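Computational Design of Enzyme (Synthetic construct, PDB 3TP4) is a computationally designed protein on a TIM-barrel glycosyl hydrolase scaffold, probably made to carry an activated serine in a catalytic triad like that of serine hydrolases. Local coordinates at residues 23-34 with 343-354; 240-250 with 276-286. One frame throughout, in Å; residues are numbered along the deposited sequence.

Interaction 1: 23-34 with 343-354; sequences YLDGVRGEGILF and FQAYAADPFTLF
Val27, near the end of helix 15-27, and Leu353 run past each other with opposite headings, CG2 of Val27 lying 3.7 Å from Leu353 CD1. Beyond the helix, Gly31 CA sits over one face of the Phe351 ring, toward its rim, 3.9 Å from the centroid in a CH-pi contact, while Gly29 O meets the same ring at its edge. Ile32 opens a parallel strand pairing in which its N gives to Phe351 O (2.9 Å) and its O accepts from Leu353 N; its CG2 branch reaches Phe351 CE2 at 3.6 Å. This pairing adds strand 352-353 to the flank of barrel strand 32-37. Leu33, on the other side of the sheet, brings CD2 against Leu353 CD1. Phe34 N then bonds to Leu353 O, and its ring, swung away from the backbone N (chi1 171°), enters an aromatic cluster. Phe343 and Tyr346 turn their edges to the Phe34 face in offset edge-to-face pairs, planes at 65° and 75°, while Phe34 CB sits over the face of Phe354. With an alanine at Phe34, the edges of Phe343 and Tyr346 would probably lose the face they pack against, opening a gap beside Phe354.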
loop_
_atom_site.group_PDB
_atom_site.type_symbol
_atom_site.label_atom_id
_atom_site.label_comp_id
_atom_site.label_asym_id
_atom_site.label_seq_id
_atom_site.Cartn_x
_atom_site.Cartn_y
_atom_site.Cartn_z
ATOM N N TYR A 23 -0.460 -10.005 14.316
ATOM C CA TYR A 23 -0.642 -8.993 15.345
ATOM C C TYR A 23 -1.631 -7.919 14.887
ATOM O O TYR A 23 -2.544 -7.551 15.629
ATOM C CB TYR A 23 0.709 -8.373 15.734
ATOM C CG TYR A 23 0.585 -7.103 16.538
ATOM C CD1 TYR A 23 0.460 -7.137 17.925
ATOM C CD2 TYR A 23 0.591 -5.867 15.909
ATOM C CE1 TYR A 23 0.349 -5.975 18.654
ATOM C CE2 TYR A 23 0.486 -4.705 16.624
ATOM C CZ TYR A 23 0.368 -4.759 17.996
ATOM O OH TYR A 23 0.257 -3.585 18.698
ATOM N N LEU A 24 -1.453 -7.423 13.665
ATOM C CA LEU A 24 -2.333 -6.379 13.146
ATOM C C LEU A 24 -3.791 -6.857 13.077
ATOM O O LEU A 24 -4.707 -6.089 13.348
ATOM C CB LEU A 24 -1.839 -5.886 11.781
ATOM C CG LEU A 24 -0.494 -5.141 11.829
ATOM C CD1 LEU A 24 0.077 -4.902 10.408
ATOM C CD2 LEU A 24 -0.647 -3.829 12.610
ATOM N N ASP A 25 -4.018 -8.121 12.725
ATOM C CA ASP A 25 -5.392 -8.629 12.716
ATOM C C ASP A 25 -5.924 -8.708 14.148
ATOM O O ASP A 25 -7.060 -8.341 14.421
ATOM C CB ASP A 25 -5.475 -10.004 12.040
ATOM C CG ASP A 25 -6.912 -10.424 11.736
ATOM O OD1 ASP A 25 -7.745 -9.553 11.382
ATOM O OD2 ASP A 25 -7.210 -11.631 11.858
ATOM N N GLY A 26 -5.082 -9.180 15.063
ATOM C CA GLY A 26 -5.489 -9.388 16.444
ATOM C C GLY A 26 -5.832 -8.124 17.201
ATOM O O GLY A 26 -6.661 -8.147 18.113
ATOM N N VAL A 27 -5.210 -7.007 16.829
ATOM C CA VAL A 27 -5.477 -5.757 17.527
ATOM C C VAL A 27 -6.820 -5.138 17.125
ATOM O O VAL A 27 -7.386 -4.335 17.861
ATOM C CB VAL A 27 -4.317 -4.740 17.328
ATOM C CG1 VAL A 27 -4.486 -3.986 16.014
ATOM C CG2 VAL A 27 -4.247 -3.780 18.491
ATOM N N ARG A 28 -7.337 -5.521 15.961
ATOM C CA ARG A 28 -8.554 -4.901 15.443
ATOM C C ARG A 28 -9.714 -4.973 16.433
ATOM O O ARG A 28 -10.108 -6.056 16.858
ATOM C CB ARG A 28 -8.923 -5.517 14.088
ATOM C CG ARG A 28 -7.815 -5.296 13.044
ATOM C CD ARG A 28 -8.063 -6.065 11.763
ATOM N NE ARG A 28 -9.349 -5.697 11.187
ATOM C CZ ARG A 28 -10.192 -6.554 10.613
ATOM N NH1 ARG A 28 -9.887 -7.847 10.524
ATOM N NH2 ARG A 28 -11.350 -6.110 10.133
ATOM N N GLY A 29 -10.237 -3.809 16.812
ATOM C CA GLY A 29 -11.310 -3.730 17.787
ATOM C C GLY A 29 -10.842 -3.591 19.227
ATOM O O GLY A 29 -11.624 -3.232 20.096
ATOM N N GLU A 30 -9.567 -3.878 19.485
ATOM C CA GLU A 30 -9.016 -3.781 20.839
ATOM C C GLU A 30 -8.340 -2.426 21.052
ATOM O O GLU A 30 -8.467 -1.815 22.097
ATOM C CB GLU A 30 -8.015 -4.910 21.101
ATOM C CG GLU A 30 -8.633 -6.302 21.032
ATOM C CD GLU A 30 -9.778 -6.476 22.013
ATOM O OE1 GLU A 30 -9.573 -6.213 23.218
ATOM O OE2 GLU A 30 -10.888 -6.866 21.581
ATOM N N GLY A 31 -7.614 -1.975 20.041
ATOM C CA GLY A 31 -6.991 -0.668 20.054
ATOM C C GLY A 31 -6.523 -0.350 18.651
ATOM O O GLY A 31 -6.341 -1.252 17.833
ATOM N N ILE A 32 -6.341 0.929 18.356
ATOM C CA ILE A 32 -5.931 1.311 17.015
ATOM C C ILE A 32 -4.589 2.050 17.094
ATOM O O ILE A 32 -4.452 3.039 17.822
ATOM C CB ILE A 32 -7.033 2.132 16.310
ATOM C CG1 ILE A 32 -6.688 2.354 14.828
ATOM C CG2 ILE A 32 -7.274 3.448 17.048
ATOM C CD1 ILE A 32 -7.891 2.788 13.977
ATOM N N LEU A 33 -3.585 1.535 16.391
ATOM C CA LEU A 33 -2.260 2.138 16.451
ATOM C C LEU A 33 -2.273 3.503 15.766
ATOM O O LEU A 33 -2.688 3.632 14.608
ATOM C CB LEU A 33 -1.192 1.270 15.763
ATOM C CG LEU A 33 -0.971 -0.246 15.901
ATOM C CD1 LEU A 33 0.513 -0.577 16.004
ATOM C CD2 LEU A 33 -1.748 -0.927 16.991
ATOM N N PHE A 34 -1.803 4.522 16.472
ATOM C CA PHE A 34 -1.643 5.831 15.857
ATOM C C PHE A 34 -0.336 5.895 15.069
ATOM O O PHE A 34 0.726 5.543 15.580
ATOM C CB PHE A 34 -1.645 6.957 16.899
ATOM C CG PHE A 34 -1.264 8.286 16.317
ATOM C CD1 PHE A 34 -2.143 8.956 15.474
ATOM C CD2 PHE A 34 -0.007 8.838 16.565
ATOM C CE1 PHE A 34 -1.792 10.180 14.921
ATOM C CE2 PHE A 34 0.357 10.062 16.017
ATOM C CZ PHE A 34 -0.529 10.738 15.206
ATOM N N PHE A 343 -5.639 16.869 20.591
ATOM C CA PHE A 343 -4.791 15.778 20.135
ATOM C C PHE A 343 -4.182 15.041 21.328
ATOM O O PHE A 343 -4.134 13.812 21.349
ATOM C CB PHE A 343 -3.700 16.245 19.159
ATOM C CG PHE A 343 -2.851 15.117 18.647
ATOM C CD1 PHE A 343 -3.324 14.274 17.656
ATOM C CD2 PHE A 343 -1.603 14.867 19.195
ATOM C CE1 PHE A 343 -2.560 13.222 17.200
ATOM C CE2 PHE A 343 -0.837 13.812 18.746
ATOM C CZ PHE A 343 -1.316 12.990 17.749
ATOM N N GLN A 344 -3.736 15.787 22.329
ATOM C CA GLN A 344 -3.245 15.175 23.561
ATOM C C GLN A 344 -4.300 14.256 24.177
ATOM O O GLN A 344 -3.969 13.187 24.683
ATOM C CB GLN A 344 -2.826 16.254 24.572
ATOM C CG GLN A 344 -1.512 16.917 24.190
ATOM C CD GLN A 344 -1.218 18.163 24.977
ATOM O OE1 GLN A 344 -2.117 18.943 25.306
ATOM N NE2 GLN A 344 0.060 18.374 25.274
ATOM N N ALA A 345 -5.565 14.675 24.133
ATOM C CA ALA A 345 -6.652 13.868 24.693
ATOM C C ALA A 345 -6.876 12.625 23.839
ATOM O O ALA A 345 -7.082 11.519 24.347
ATOM C CB ALA A 345 -7.941 14.701 24.791
ATOM N N TYR A 346 -6.859 12.825 22.528
ATOM C CA TYR A 346 -6.878 11.719 21.591
ATOM C C TYR A 346 -5.787 10.697 21.926
ATOM O O TYR A 346 -6.044 9.496 21.959
ATOM C CB TYR A 346 -6.685 12.258 20.176
ATOM C CG TYR A 346 -6.346 11.204 19.159
ATOM C CD1 TYR A 346 -5.024 10.868 18.895
ATOM C CD2 TYR A 346 -7.346 10.547 18.453
ATOM C CE1 TYR A 346 -4.714 9.896 17.976
ATOM C CE2 TYR A 346 -7.045 9.594 17.516
ATOM C CZ TYR A 346 -5.730 9.264 17.283
ATOM O OH TYR A 346 -5.425 8.291 16.352
ATOM N N ALA A 347 -4.569 11.189 22.162
ATOM C CA ALA A 347 -3.427 10.330 22.473
ATOM C C ALA A 347 -3.540 9.612 23.818
ATOM O O ALA A 347 -3.101 8.466 23.944
ATOM C CB ALA A 347 -2.100 11.128 22.403
ATOM N N ALA A 348 -4.106 10.286 24.819
ATOM C CA ALA A 348 -4.267 9.693 26.148
ATOM C C ALA A 348 -5.394 8.658 26.197
ATOM O O ALA A 348 -5.429 7.809 27.077
ATOM C CB ALA A 348 -4.502 10.786 27.194
ATOM N N ASP A 349 -6.302 8.711 25.232
ATOM C CA ASP A 349 -7.411 7.760 25.203
ATOM C C ASP A 349 -6.834 6.350 25.213
ATOM O O ASP A 349 -5.837 6.084 24.542
ATOM C CB ASP A 349 -8.255 7.971 23.945
ATOM C CG ASP A 349 -9.583 7.242 24.009
ATOM O OD1 ASP A 349 -9.579 5.999 23.906
ATOM O OD2 ASP A 349 -10.624 7.913 24.151
ATOM N N PRO A 350 -7.453 5.441 25.972
ATOM C CA PRO A 350 -6.933 4.071 26.048
ATOM C C PRO A 350 -7.052 3.336 24.720
ATOM O O PRO A 350 -6.323 2.373 24.477
ATOM C CB PRO A 350 -7.832 3.401 27.097
ATOM C CG PRO A 350 -8.495 4.521 27.829
ATOM C CD PRO A 350 -8.612 5.651 26.856
ATOM N N PHE A 351 -7.962 3.766 23.858
ATOM C CA PHE A 351 -8.152 3.025 22.625
ATOM C C PHE A 351 -7.014 3.257 21.616
ATOM O O PHE A 351 -6.729 2.389 20.801
ATOM C CB PHE A 351 -9.547 3.287 22.017
ATOM C CG PHE A 351 -9.905 2.338 20.897
ATOM C CD1 PHE A 351 -10.267 1.029 21.172
ATOM C CD2 PHE A 351 -9.876 2.753 19.576
ATOM C CE1 PHE A 351 -10.588 0.152 20.149
ATOM C CE2 PHE A 351 -10.184 1.881 18.551
ATOM C CZ PHE A 351 -10.547 0.578 18.836
ATOM N N THR A 352 -6.338 4.405 21.685
ATOM C CA THR A 352 -5.226 4.673 20.763
ATOM C C THR A 352 -3.901 4.135 21.278
ATOM O O THR A 352 -3.530 4.400 22.419
ATOM C CB THR A 352 -5.059 6.186 20.476
ATOM O OG1 THR A 352 -4.907 6.892 21.719
ATOM C CG2 THR A 352 -6.287 6.719 19.708
ATOM N N LEU A 353 -3.181 3.398 20.434
ATOM C CA LEU A 353 -1.929 2.787 20.865
ATOM C C LEU A 353 -0.728 3.524 20.311
ATOM O O LEU A 353 -0.684 3.885 19.134
ATOM C CB LEU A 353 -1.860 1.308 20.480
ATOM C CG LEU A 353 -2.975 0.438 21.078
ATOM C CD1 LEU A 353 -2.898 -0.994 20.566
ATOM C CD2 LEU A 353 -2.910 0.465 22.589
ATOM N N PHE A 354 0.245 3.747 21.183
ATOM C CA PHE A 354 1.496 4.373 20.791
ATOM C C PHE A 354 2.641 3.372 20.978
ATOM O O PHE A 354 2.410 2.242 21.419
ATOM C CB PHE A 354 1.682 5.671 21.579
ATOM C CG PHE A 354 0.784 6.781 21.104
ATOM C CD1 PHE A 354 -0.602 6.666 21.213
ATOM C CD2 PHE A 354 1.317 7.920 20.522
ATOM C CE1 PHE A 354 -1.440 7.669 20.761
ATOM C CE2 PHE A 354 0.491 8.928 20.062
ATOM C CZ PHE A 354 -0.895 8.804 20.176
HETATM O O HOH W 1 -6.556 -0.360 23.634
#

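Interaction 2: 240-250 with 276-286; sequences VDVLGLDTYDS and KVSAFTRFGVS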
loop_
_atom_site.group_PDB
_atom_site.type_symbol
_atom_site.label_atom_id
_atom_site.label_comp_id
_atom_site.label_asym_id
_atom_site.label_seq_id
_atom_site.Cartn_x
_atom_site.Cartn_y
_atom_site.Cartn_z
ATOM N N VAL A 240 -2.996 -8.685 -1.863
ATOM C CA VAL A 240 -3.164 -7.670 -0.821
ATOM C C VAL A 240 -3.266 -8.305 0.573
ATOM O O VAL A 240 -4.053 -9.235 0.767
ATOM C CB VAL A 240 -4.453 -6.854 -1.064
ATOM C CG1 VAL A 240 -4.674 -5.843 0.066
ATOM C CG2 VAL A 240 -4.394 -6.144 -2.427
ATOM N N ASP A 241 -2.475 -7.811 1.528
ATOM C CA ASP A 241 -2.584 -8.240 2.931
ATOM C C ASP A 241 -3.445 -7.284 3.773
ATOM O O ASP A 241 -4.171 -7.716 4.674
ATOM C CB ASP A 241 -1.203 -8.311 3.593
ATOM C CG ASP A 241 -0.307 -9.395 3.004
ATOM O OD1 ASP A 241 -0.733 -10.577 2.951
ATOM O OD2 ASP A 241 0.832 -9.050 2.605
ATOM N N VAL A 242 -3.339 -5.989 3.485
ATOM C CA VAL A 242 -3.974 -4.932 4.295
ATOM C C VAL A 242 -4.839 -4.030 3.416
ATOM O O VAL A 242 -4.351 -3.455 2.441
ATOM C CB VAL A 242 -2.916 -4.026 4.992
ATOM C CG1 VAL A 242 -3.584 -2.838 5.709
ATOM C CG2 VAL A 242 -2.055 -4.829 5.977
ATOM N N LEU A 243 -6.114 -3.897 3.781
ATOM C CA LEU A 243 -7.059 -3.083 3.033
ATOM C C LEU A 243 -7.198 -1.738 3.715
ATOM O O LEU A 243 -7.456 -1.677 4.927
ATOM C CB LEU A 243 -8.428 -3.764 2.996
ATOM C CG LEU A 243 -8.443 -5.199 2.473
ATOM C CD1 LEU A 243 -9.786 -5.844 2.753
ATOM C CD2 LEU A 243 -8.157 -5.208 0.998
ATOM N N GLY A 244 -7.055 -0.666 2.944
ATOM C CA GLY A 244 -6.985 0.669 3.517
ATOM C C GLY A 244 -8.121 1.622 3.177
ATOM O O GLY A 244 -9.095 1.255 2.525
ATOM N N LEU A 245 -7.971 2.861 3.637
ATOM C CA LEU A 245 -8.961 3.914 3.454
ATOM C C LEU A 245 -8.274 5.220 3.794
ATOM O O LEU A 245 -7.630 5.329 4.844
ATOM C CB LEU A 245 -10.137 3.734 4.421
ATOM C CG LEU A 245 -11.293 4.717 4.224
ATOM C CD1 LEU A 245 -12.168 4.262 3.042
ATOM C CD2 LEU A 245 -12.143 4.824 5.504
ATOM N N ASP A 246 -8.420 6.210 2.920
ATOM C CA ASP A 246 -7.768 7.505 3.098
ATOM C C ASP A 246 -8.815 8.611 3.103
ATOM O O ASP A 246 -9.497 8.828 2.101
ATOM C CB ASP A 246 -6.767 7.752 1.964
ATOM C CG ASP A 246 -5.781 6.608 1.798
ATOM O OD1 ASP A 246 -5.216 6.143 2.808
ATOM O OD2 ASP A 246 -5.585 6.158 0.656
ATOM N N THR A 247 -8.939 9.308 4.228
ATOM C CA THR A 247 -9.961 10.331 4.368
ATOM C C THR A 247 -9.476 11.495 5.214
ATOM O O THR A 247 -9.171 11.330 6.403
ATOM C CB THR A 247 -11.230 9.762 5.029
ATOM O OG1 THR A 247 -11.748 8.706 4.220
ATOM C CG2 THR A 247 -12.285 10.843 5.165
ATOM N N TYR A 248 -9.394 12.669 4.594
ATOM C CA TYR A 248 -9.101 13.900 5.314
ATOM C C TYR A 248 -10.370 14.742 5.338
ATOM O O TYR A 248 -11.162 14.694 4.404
ATOM C CB TYR A 248 -7.958 14.667 4.651
ATOM C CG TYR A 248 -6.577 14.169 5.021
ATOM C CD1 TYR A 248 -6.347 12.833 5.321
ATOM C CD2 TYR A 248 -5.504 15.043 5.091
ATOM C CE1 TYR A 248 -5.072 12.382 5.674
ATOM C CE2 TYR A 248 -4.233 14.599 5.436
ATOM C CZ TYR A 248 -4.025 13.267 5.727
ATOM O OH TYR A 248 -2.760 12.834 6.081
ATOM N N ASP A 249 -10.576 15.488 6.418
ATOM C CA ASP A 249 -11.751 16.351 6.545
ATOM C C ASP A 249 -11.396 17.545 7.412
ATOM O O ASP A 249 -10.561 17.435 8.317
ATOM C CB ASP A 249 -12.937 15.583 7.149
ATOM C CG ASP A 249 -13.973 16.507 7.815
ATOM O OD1 ASP A 249 -14.926 16.958 7.136
ATOM O OD2 ASP A 249 -13.842 16.768 9.031
ATOM N N SER A 250 -12.004 18.692 7.122
ATOM C CA SER A 250 -11.812 19.877 7.955
ATOM C C SER A 250 -13.125 20.433 8.520
ATOM O O SER A 250 -13.119 21.476 9.174
ATOM C CB SER A 250 -11.043 20.971 7.198
ATOM O OG SER A 250 -11.817 21.467 6.124
ATOM N N LYS A 276 -8.451 -11.056 6.065
ATOM C CA LYS A 276 -7.365 -10.094 5.926
ATOM C C LYS A 276 -7.422 -9.040 7.027
ATOM O O LYS A 276 -8.276 -9.093 7.913
ATOM C CB LYS A 276 -7.425 -9.422 4.545
ATOM C CG LYS A 276 -7.167 -10.406 3.377
ATOM C CD LYS A 276 -7.157 -9.689 2.027
ATOM C CE LYS A 276 -6.965 -10.690 0.868
ATOM N NZ LYS A 276 -5.744 -11.511 1.082
ATOM N N VAL A 277 -6.500 -8.087 6.962
ATOM C CA VAL A 277 -6.455 -6.969 7.898
ATOM C C VAL A 277 -6.971 -5.707 7.219
ATOM O O VAL A 277 -6.663 -5.461 6.057
ATOM C CB VAL A 277 -5.002 -6.708 8.352
ATOM C CG1 VAL A 277 -4.879 -5.334 9.047
ATOM C CG2 VAL A 277 -4.512 -7.839 9.253
ATOM N N SER A 278 -7.771 -4.918 7.930
ATOM C CA SER A 278 -8.136 -3.598 7.431
ATOM C C SER A 278 -7.523 -2.538 8.332
ATOM O O SER A 278 -7.309 -2.775 9.528
ATOM C CB SER A 278 -9.653 -3.428 7.388
ATOM O OG SER A 278 -10.212 -3.593 8.687
ATOM N N ALA A 279 -7.249 -1.364 7.766
ATOM C CA ALA A 279 -6.659 -0.272 8.540
ATOM C C ALA A 279 -7.128 1.059 7.972
ATOM O O ALA A 279 -7.409 1.161 6.780
ATOM C CB ALA A 279 -5.141 -0.350 8.503
ATOM N N PHE A 280 -7.237 2.065 8.832
ATOM C CA PHE A 280 -7.577 3.429 8.411
ATOM C C PHE A 280 -6.267 4.093 7.940
ATOM O O PHE A 280 -5.692 4.936 8.631
ATOM C CB PHE A 280 -8.197 4.174 9.607
ATOM C CG PHE A 280 -8.826 5.517 9.272
ATOM C CD1 PHE A 280 -8.782 6.045 7.983
ATOM C CD2 PHE A 280 -9.446 6.263 10.278
ATOM C CE1 PHE A 280 -9.355 7.308 7.698
ATOM C CE2 PHE A 280 -10.015 7.514 10.013
ATOM C CZ PHE A 280 -9.977 8.039 8.729
ATOM N N THR A 281 -5.792 3.693 6.763
ATOM C CA THR A 281 -4.415 3.985 6.357
ATOM C C THR A 281 -4.036 5.454 6.424
ATOM O O THR A 281 -2.916 5.788 6.799
ATOM C CB THR A 281 -4.070 3.398 4.956
ATOM O OG1 THR A 281 -5.161 3.614 4.045
ATOM C CG2 THR A 281 -3.784 1.905 5.080
ATOM N N ARG A 282 -4.953 6.336 6.058
ATOM C CA ARG A 282 -4.660 7.756 6.141
ATOM C C ARG A 282 -5.828 8.551 6.687
ATOM O O ARG A 282 -6.965 8.419 6.215
ATOM C CB ARG A 282 -4.256 8.298 4.769
ATOM C CG ARG A 282 -2.954 7.742 4.251
ATOM C CD ARG A 282 -2.584 8.416 2.932
ATOM N NE ARG A 282 -1.954 9.722 3.141
ATOM C CZ ARG A 282 -1.458 10.468 2.155
ATOM N NH1 ARG A 282 -1.533 10.041 0.896
ATOM N NH2 ARG A 282 -0.888 11.632 2.420
ATOM N N PHE A 283 -5.539 9.375 7.687
ATOM C CA PHE A 283 -6.539 10.257 8.263
ATOM C C PHE A 283 -5.889 11.578 8.638
ATOM O O PHE A 283 -4.684 11.633 8.896
ATOM C CB PHE A 283 -7.196 9.615 9.493
ATOM C CG PHE A 283 -6.483 9.899 10.800
ATOM C CD1 PHE A 283 -5.319 9.221 11.141
ATOM C CD2 PHE A 283 -6.990 10.831 11.691
ATOM C CE1 PHE A 283 -4.682 9.460 12.353
ATOM C CE2 PHE A 283 -6.350 11.091 12.901
ATOM C CZ PHE A 283 -5.193 10.403 13.235
ATOM N N GLY A 284 -6.684 12.642 8.696
ATOM C CA GLY A 284 -6.158 13.926 9.135
ATOM C C GLY A 284 -7.096 15.085 8.838
ATOM O O GLY A 284 -8.102 14.913 8.152
ATOM N N VAL A 285 -6.779 16.258 9.376
ATOM C CA VAL A 285 -7.516 17.474 9.042
ATOM C C VAL A 285 -7.091 17.950 7.647
ATOM O O VAL A 285 -5.903 18.100 7.381
ATOM C CB VAL A 285 -7.232 18.595 10.057
ATOM C CG1 VAL A 285 -7.877 19.903 9.604
ATOM C CG2 VAL A 285 -7.732 18.199 11.458
ATOM N N SER A 286 -8.053 18.168 6.755
ATOM C CA SER A 286 -7.718 18.641 5.404
ATOM C C SER A 286 -6.921 19.929 5.497
ATOM O O SER A 286 -7.361 20.889 6.125
ATOM C CB SER A 286 -8.978 18.905 4.576
ATOM O OG SER A 286 -9.775 17.754 4.441
HETATM O O HOH W 2 -3.078 -11.755 2.930
HETATM O O HOH W 3 -3.034 8.048 -0.231
HETATM O O HOH W 4 -1.926 10.408 6.361
HETATM O O HOH W 5 -0.877 14.130 4.214
#
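Asp246 and Thr281 meet through one short bond: Thr281 OG1 gives its proton to Asp246 OD1 at 2.8 Å, coming from above the carboxylate plane. The same hydroxyl accepts from Leu245 N (2.9 Å), so it is gripped twice; with chi1 at 42°, OG1 sits between the backbone N and the carbonyl carbon. The Tyr248 ring lies flat over Gly284, whose CA stands 3.9 Å from the ring centroid, almost on its normal. Arg282 bends at chi3 and reaches Tyr248 OH through two waters, one bound to NE and the other, weakly, to NH2, while a third lies between NH1 and Asp246 OD2, weakly bound to the carboxylate. At the far end Lys276 NZ bonds Asp237 O and, in line with the carbonyl, Val240 O (2.9 Å). Behind these side chains run two parallel strand pairings, Leu243 beside Ser278 and Asp246 beside Arg282, with the register slipping by one residue where Phe280 centres an inverse gamma turn. Asp246 OD2 is also salt-bridged to Arg171. The segments are neighbouring barrel strands of a beta-alpha-beta unit: helix 254-274 joins them and packs on Leu245 and Thr247, strand 318-321 touches Ala279 and Thr281, and helix 15-27 lies against Val277.

In the fold
From the N terminus the chain runs through helix 15-27 into strand 32-37, whose partner in interaction 1 arrives some 300 residues later, after most of the barrel has been built. Interaction 2 is nested inside that long loop and closes a far shorter one, 240-250 to 276-286, spanned almost wholly by helix 254-274. Both contacts belong to the same curled parallel sheet, with strand 318-321 lying between them: it pairs with 32-37 and packs on side chains of 276-286. Their centres are 14 Å apart, and they touch directly where the end of helix 15-27 meets the start of strand 277-278, Arg28 and Asp25 packing against Lys276, Val277 and Ser278.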